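PDB 3CBW: YdhT protein from Bacillus subtilis, which catalyses the endo-hydrolysis of beta-1,4-mannosidic linkages in mannan, galactomannan and glucomannan as a secreted glycoside hydrolase of family 26. Local coordinates for residues G74-G80 with Q110-A116; I87-I91 with A150-I155. The protein carries 3 engineered substitutions. One frame throughout, in Å; residues are numbered along the deposited sequence.

Interaction 1. Residues G74-G80 with Q110-A116; sequences GCDYARG and QISLHLA
Gly74 opens the pairing with Gln110, its CA hydrogen facing Gln110 O. The two strands run parallel, the axes of their short segments 34° apart. Cys75 N donates to the same Gln110 O at 2.9 Å, and Ser112 N returns a bond to Cys75 O. The Cys75 side chain leaves on the face shared with Ile111 and forms a disulfide with Cys95.

Asp76 carries the polar centre. Its CG stands anti to the backbone N (chi1 -168°), which puts the carboxylate beside Ser112 and His114. OD1 takes the backbone N of His114 through its syn lone pair and the N of Ala78, closing an Asx turn. Asp76 OD2 is gripped twice, from opposite faces of the carboxylate plane, by Ser112 OG at 2.7 Å and by His114 ND1 at 2.6 Å. Asp76 OD2 lies in the imidazole plane, at its edge, although the carboxylate is turned 59° from the ring. This helps to hold the turn of the ring.

Tyr77 comes next, its ring beside Ile111 and Leu113. Ile111 CG2 sits over the centre of the Tyr77 ring in a CH-pi contact, 4.2 Å from the centroid. Ile111 CD1 reaches Tyr77 CZ at 3.7 Å, and Tyr77 OH bonds Asn96. Ala78 CB rests 3.5 Å from His114 O, and Gly80 CA packs against Ala116 N.

His114 probably binds substrate and meets His175 edge-to-face. The arrangement is that of neighbouring parallel strands of a TIM barrel, joined by a beta-alpha-beta crossover, with a His-carboxylate pair near their C-terminal ends, where the substrate site probably lies.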
loop_
_atom_site.group_PDB
_atom_site.type_symbol
_atom_site.label_atom_id
_atom_site.label_comp_id
_atom_site.label_asym_id
_atom_site.label_seq_id
_atom_site.Cartn_x
_atom_site.Cartn_y
_atom_site.Cartn_z
ATOM N N GLY A 74 6.617 -3.890 4.197
ATOM C CA GLY A 74 5.530 -3.058 4.663
ATOM C C GLY A 74 5.408 -2.962 6.165
ATOM O O GLY A 74 5.678 -3.930 6.889
ATOM N N CYS A 75 4.966 -1.791 6.627
ATOM C CA CYS A 75 4.558 -1.598 8.022
ATOM C C CYS A 75 3.228 -0.873 8.037
ATOM O O CYS A 75 2.919 -0.115 7.120
ATOM C CB CYS A 75 5.606 -0.779 8.796
ATOM S SG CYS A 75 5.080 -0.114 10.470
ATOM N N ASP A 76 2.439 -1.097 9.080
ATOM C CA ASP A 76 1.211 -0.328 9.261
ATOM C C ASP A 76 1.316 0.376 10.602
ATOM O O ASP A 76 1.524 -0.247 11.637
ATOM C CB ASP A 76 -0.003 -1.256 9.161
ATOM C CG ASP A 76 -1.315 -0.508 9.043
ATOM O OD1 ASP A 76 -1.639 0.310 9.934
ATOM O OD2 ASP A 76 -2.042 -0.784 8.058
ATOM N N TYR A 77 1.218 1.698 10.572
ATOM C CA TYR A 77 1.343 2.501 11.778
ATOM C C TYR A 77 0.122 2.420 12.701
ATOM O O TYR A 77 0.219 2.783 13.887
ATOM C CB TYR A 77 1.461 3.967 11.405
ATOM C CG TYR A 77 2.759 4.531 10.866
ATOM C CD1 TYR A 77 3.998 3.887 11.009
ATOM C CD2 TYR A 77 2.748 5.793 10.291
ATOM C CE1 TYR A 77 5.181 4.495 10.551
ATOM C CE2 TYR A 77 3.907 6.410 9.852
ATOM C CZ TYR A 77 5.119 5.766 9.982
ATOM O OH TYR A 77 6.247 6.425 9.550
ATOM N N ALA A 78 -1.034 2.031 12.167
ATOM C CA ALA A 78 -2.289 2.284 12.872
ATOM C C ALA A 78 -2.961 1.009 13.343
ATOM O O ALA A 78 -3.351 0.160 12.539
ATOM C CB ALA A 78 -3.224 3.110 12.011
ATOM N N ARG A 79 -3.085 0.886 14.666
ATOM C CA ARG A 79 -3.719 -0.253 15.281
ATOM C C ARG A 79 -5.147 0.166 15.645
ATOM O O ARG A 79 -5.481 0.362 16.816
ATOM C CB ARG A 79 -2.921 -0.716 16.506
ATOM C CG ARG A 79 -1.498 -1.286 16.196
ATOM C CD ARG A 79 -0.388 -0.226 15.978
ATOM N NE ARG A 79 -0.439 0.788 17.028
ATOM C CZ ARG A 79 0.145 0.698 18.223
ATOM N NH1 ARG A 79 0.934 -0.330 18.534
ATOM N NH2 ARG A 79 -0.038 1.672 19.106
ATOM N N GLY A 80 -5.992 0.278 14.627
ATOM C CA GLY A 80 -7.281 0.969 14.763
ATOM C C GLY A 80 -8.374 0.244 15.526
ATOM O O GLY A 80 -9.460 0.793 15.700
ATOM N N GLN A 110 7.032 0.410 2.513
ATOM C CA GLN A 110 5.631 0.687 2.217
ATOM C C GLN A 110 4.896 0.852 3.532
ATOM O O GLN A 110 5.082 0.059 4.457
ATOM C CB GLN A 110 5.013 -0.466 1.417
ATOM C CG GLN A 110 3.559 -0.263 0.973
ATOM C CD GLN A 110 2.478 -0.960 1.809
ATOM O OE1 GLN A 110 1.368 -1.146 1.305
ATOM N NE2 GLN A 110 2.774 -1.347 3.057
ATOM N N ILE A 111 4.042 1.867 3.607
ATOM C CA ILE A 111 3.219 2.100 4.798
ATOM C C ILE A 111 1.736 2.148 4.453
ATOM O O ILE A 111 1.328 2.858 3.527
ATOM C CB ILE A 111 3.652 3.413 5.519
ATOM C CG1 ILE A 111 5.085 3.250 6.043
ATOM C CG2 ILE A 111 2.686 3.773 6.652
ATOM C CD1 ILE A 111 5.745 4.525 6.555
ATOM N N SER A 112 0.954 1.368 5.200
ATOM C CA SER A 112 -0.511 1.440 5.180
ATOM C C SER A 112 -1.013 1.858 6.552
ATOM O O SER A 112 -0.233 1.976 7.490
ATOM C CB SER A 112 -1.128 0.094 4.780
ATOM O OG SER A 112 -0.783 -0.937 5.698
ATOM N N LEU A 113 -2.320 2.095 6.649
ATOM C CA LEU A 113 -2.919 2.613 7.879
ATOM C C LEU A 113 -4.274 1.991 8.172
ATOM O O LEU A 113 -5.266 2.307 7.507
ATOM C CB LEU A 113 -3.128 4.123 7.775
ATOM C CG LEU A 113 -1.906 5.000 7.472
ATOM C CD1 LEU A 113 -2.300 6.390 7.018
ATOM C CD2 LEU A 113 -0.991 5.073 8.683
ATOM N N HIS A 114 -4.339 1.148 9.197
ATOM C CA HIS A 114 -5.642 0.668 9.692
ATOM C C HIS A 114 -6.215 1.679 10.683
ATOM O O HIS A 114 -6.304 1.420 11.885
ATOM C CB HIS A 114 -5.520 -0.725 10.289
ATOM C CG HIS A 114 -5.449 -1.800 9.249
ATOM N ND1 HIS A 114 -4.425 -1.879 8.327
ATOM C CD2 HIS A 114 -6.290 -2.824 8.967
ATOM C CE1 HIS A 114 -4.633 -2.914 7.530
ATOM N NE2 HIS A 114 -5.755 -3.508 7.901
ATOM N N LEU A 115 -6.617 2.842 10.168
ATOM C CA LEU A 115 -6.982 3.983 10.998
ATOM C C LEU A 115 -8.147 3.699 11.914
ATOM O O LEU A 115 -9.174 3.165 11.481
ATOM C CB LEU A 115 -7.367 5.176 10.131
ATOM C CG LEU A 115 -6.292 5.844 9.278
ATOM C CD1 LEU A 115 -6.958 6.924 8.415
ATOM C CD2 LEU A 115 -5.208 6.445 10.168
ATOM N N ALA A 116 -7.998 4.102 13.174
ATOM C CA ALA A 116 -9.140 4.192 14.079
ATOM C C ALA A 116 -10.171 5.142 13.482
ATOM O O ALA A 116 -9.854 5.972 12.617
ATOM C CB ALA A 116 -8.689 4.658 15.451
#

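Interaction 2. Residues I87-I91 with A150-I155; sequences IEDSI and AMLSKI
Glu88 O is gripped by two donors, Lys154 NZ at 3.3 Å and Ile91 N at 3.0 Å, from opposite faces of its carbonyl plane. The Ile91 bond belongs to a short 3-10 turn, residues 87-90, in a TIM-barrel loop packed on helix 143-163. Lys154 NZ also donates to Ile91 O at 2.8 Å, tilted 19° from that carbonyl's plane. The lysine CG is anti to the backbone N (chi1 -165°) and the chain is extended beyond it, which carries the ammonium across to the end of the turn. Lys154 CD passes Ile91 CB at 3.8 Å, the two side chains running in opposite directions. A water accepts from NZ and donates to Asp89 OD1, bridging the two charges.

A methionine in place of Lys154 would probably leave Ile91 O without this donor, Glu88 O with Ile91 N alone of the two described, and the water to Asp89 without its lysine partner.

Isoleucine and methionine side chains make the apolar part of the contact. Ile91 CD1 meets Ile155 CG1 at 3.8 Å, the side chains at about a right angle. Met151 SD lies 3.9 Å from Ile87 CG1. At the partly exposed side Glu88 CB rests on Ala150 O, and its chain bends at chi2 to bring OE1 beside Ala150 CB. Within the turn, Ser90 OG donates to Ile87 O at 2.7 Å, nearly in line with the carbonyl.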
loop_
_atom_site.group_PDB
_atom_site.type_symbol
_atom_site.label_atom_id
_atom_site.label_comp_id
_atom_site.label_asym_id
_atom_site.label_seq_id
_atom_site.Cartn_x
_atom_site.Cartn_y
_atom_site.Cartn_z
ATOM N N ILE A 87 -7.384 9.084 20.643
ATOM C CA ILE A 87 -7.462 8.322 19.393
ATOM C C ILE A 87 -6.094 8.126 18.718
ATOM O O ILE A 87 -5.820 7.057 18.175
ATOM C CB ILE A 87 -8.506 8.917 18.419
ATOM C CG1 ILE A 87 -8.781 7.931 17.279
ATOM C CG2 ILE A 87 -8.087 10.320 17.914
ATOM C CD1 ILE A 87 -10.026 8.247 16.505
ATOM N N GLU A 88 -5.228 9.131 18.801
ATOM C CA GLU A 88 -3.915 9.039 18.168
ATOM C C GLU A 88 -2.960 8.040 18.841
ATOM O O GLU A 88 -1.919 7.711 18.268
ATOM C CB GLU A 88 -3.276 10.424 17.965
ATOM C CG GLU A 88 -2.831 11.126 19.239
ATOM C CD GLU A 88 -3.929 11.946 19.928
ATOM O OE1 GLU A 88 -5.142 11.714 19.701
ATOM O OE2 GLU A 88 -3.568 12.842 20.726
ATOM N N ASP A 89 -3.315 7.534 20.028
ATOM C CA ASP A 89 -2.525 6.477 20.670
ATOM C C ASP A 89 -2.511 5.195 19.827
ATOM O O ASP A 89 -1.638 4.335 19.997
ATOM C CB ASP A 89 -3.061 6.150 22.071
ATOM C CG ASP A 89 -2.987 7.322 23.035
ATOM O OD1 ASP A 89 -2.272 8.309 22.766
ATOM O OD2 ASP A 89 -3.667 7.239 24.083
ATOM N N SER A 90 -3.498 5.055 18.944
ATOM C CA SER A 90 -3.545 3.955 17.992
ATOM C C SER A 90 -2.389 3.980 16.988
ATOM O O SER A 90 -2.104 2.965 16.384
ATOM C CB SER A 90 -4.887 3.962 17.246
ATOM O OG SER A 90 -5.024 5.105 16.415
ATOM N N ILE A 91 -1.766 5.137 16.798
ATOM C CA ILE A 91 -0.655 5.291 15.864
ATOM C C ILE A 91 0.670 5.045 16.576
ATOM O O ILE A 91 0.926 5.627 17.628
ATOM C CB ILE A 91 -0.643 6.724 15.272
ATOM C CG1 ILE A 91 -1.989 7.094 14.625
ATOM C CG2 ILE A 91 0.537 6.927 14.324
ATOM C CD1 ILE A 91 -2.353 6.274 13.417
ATOM N N ALA A 150 -5.639 14.838 14.507
ATOM C CA ALA A 150 -4.708 14.357 15.527
ATOM C C ALA A 150 -3.969 13.102 15.068
ATOM O O ALA A 150 -2.759 12.954 15.282
ATOM C CB ALA A 150 -5.426 14.101 16.848
ATOM N N MET A 151 -4.695 12.186 14.435
ATOM C CA MET A 151 -4.054 10.999 13.855
ATOM C C MET A 151 -3.103 11.380 12.725
ATOM O O MET A 151 -1.972 10.902 12.658
ATOM C CB MET A 151 -5.101 10.015 13.328
ATOM C CG MET A 151 -5.970 9.324 14.408
ATOM S SD MET A 151 -7.032 7.917 13.809
ATOM C CE MET A 151 -8.081 8.784 12.622
ATOM N N LEU A 152 -3.570 12.232 11.823
ATOM C CA LEU A 152 -2.747 12.614 10.684
ATOM C C LEU A 152 -1.463 13.298 11.141
ATOM O O LEU A 152 -0.408 13.091 10.550
ATOM C CB LEU A 152 -3.521 13.513 9.720
ATOM C CG LEU A 152 -4.797 12.926 9.091
ATOM C CD1 LEU A 152 -5.380 13.896 8.078
ATOM C CD2 LEU A 152 -4.542 11.562 8.452
ATOM N N SER A 153 -1.546 14.120 12.186
ATOM C CA SER A 153 -0.378 14.826 12.683
ATOM C C SER A 153 0.675 13.856 13.184
ATOM O O SER A 153 1.858 14.025 12.908
ATOM C CB SER A 153 -0.774 15.792 13.795
ATOM O OG SER A 153 0.341 16.558 14.188
ATOM N N LYS A 154 0.250 12.829 13.917
ATOM C CA LYS A 154 1.194 11.859 14.446
ATOM C C LYS A 154 1.800 11.005 13.326
ATOM O O LYS A 154 2.984 10.690 13.350
ATOM C CB LYS A 154 0.526 10.989 15.515
ATOM C CG LYS A 154 1.510 10.206 16.348
ATOM C CD LYS A 154 0.829 9.471 17.488
ATOM C CE LYS A 154 1.847 8.658 18.251
ATOM N NZ LYS A 154 1.179 7.807 19.287
ATOM N N ILE A 155 0.976 10.637 12.350
ATOM C CA ILE A 155 1.439 9.917 11.160
ATOM C C ILE A 155 2.501 10.743 10.431
ATOM O O ILE A 155 3.577 10.233 10.092
ATOM C CB ILE A 155 0.253 9.569 10.219
ATOM C CG1 ILE A 155 -0.631 8.499 10.872
ATOM C CG2 ILE A 155 0.768 9.090 8.858
ATOM C CD1 ILE A 155 -2.038 8.464 10.316
HETATM O O HOH W 1 -0.394 9.279 21.073
#

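Overall arrangement
From the N terminus, strand 72-79 comes first and supplies residues 74-80. The loop after it holds 87-91. Helix 96-104 then leads to strand 108-114 and residues 110-116, where interaction 1 closes its loop. The chain later reaches helix 143-163, and 150-155 closes interaction 2. The segments alternate, so the two loops cross rather than nest. Interaction 1 joins neighbouring barrel strands; interaction 2 ties the loop between them to an outer helix. They also touch directly. Arg79 probably donates to Ser90 O and Asp89 O, Ala78 CB packs on Ile91 CD1, and Met151 CE lies against Ala116 O.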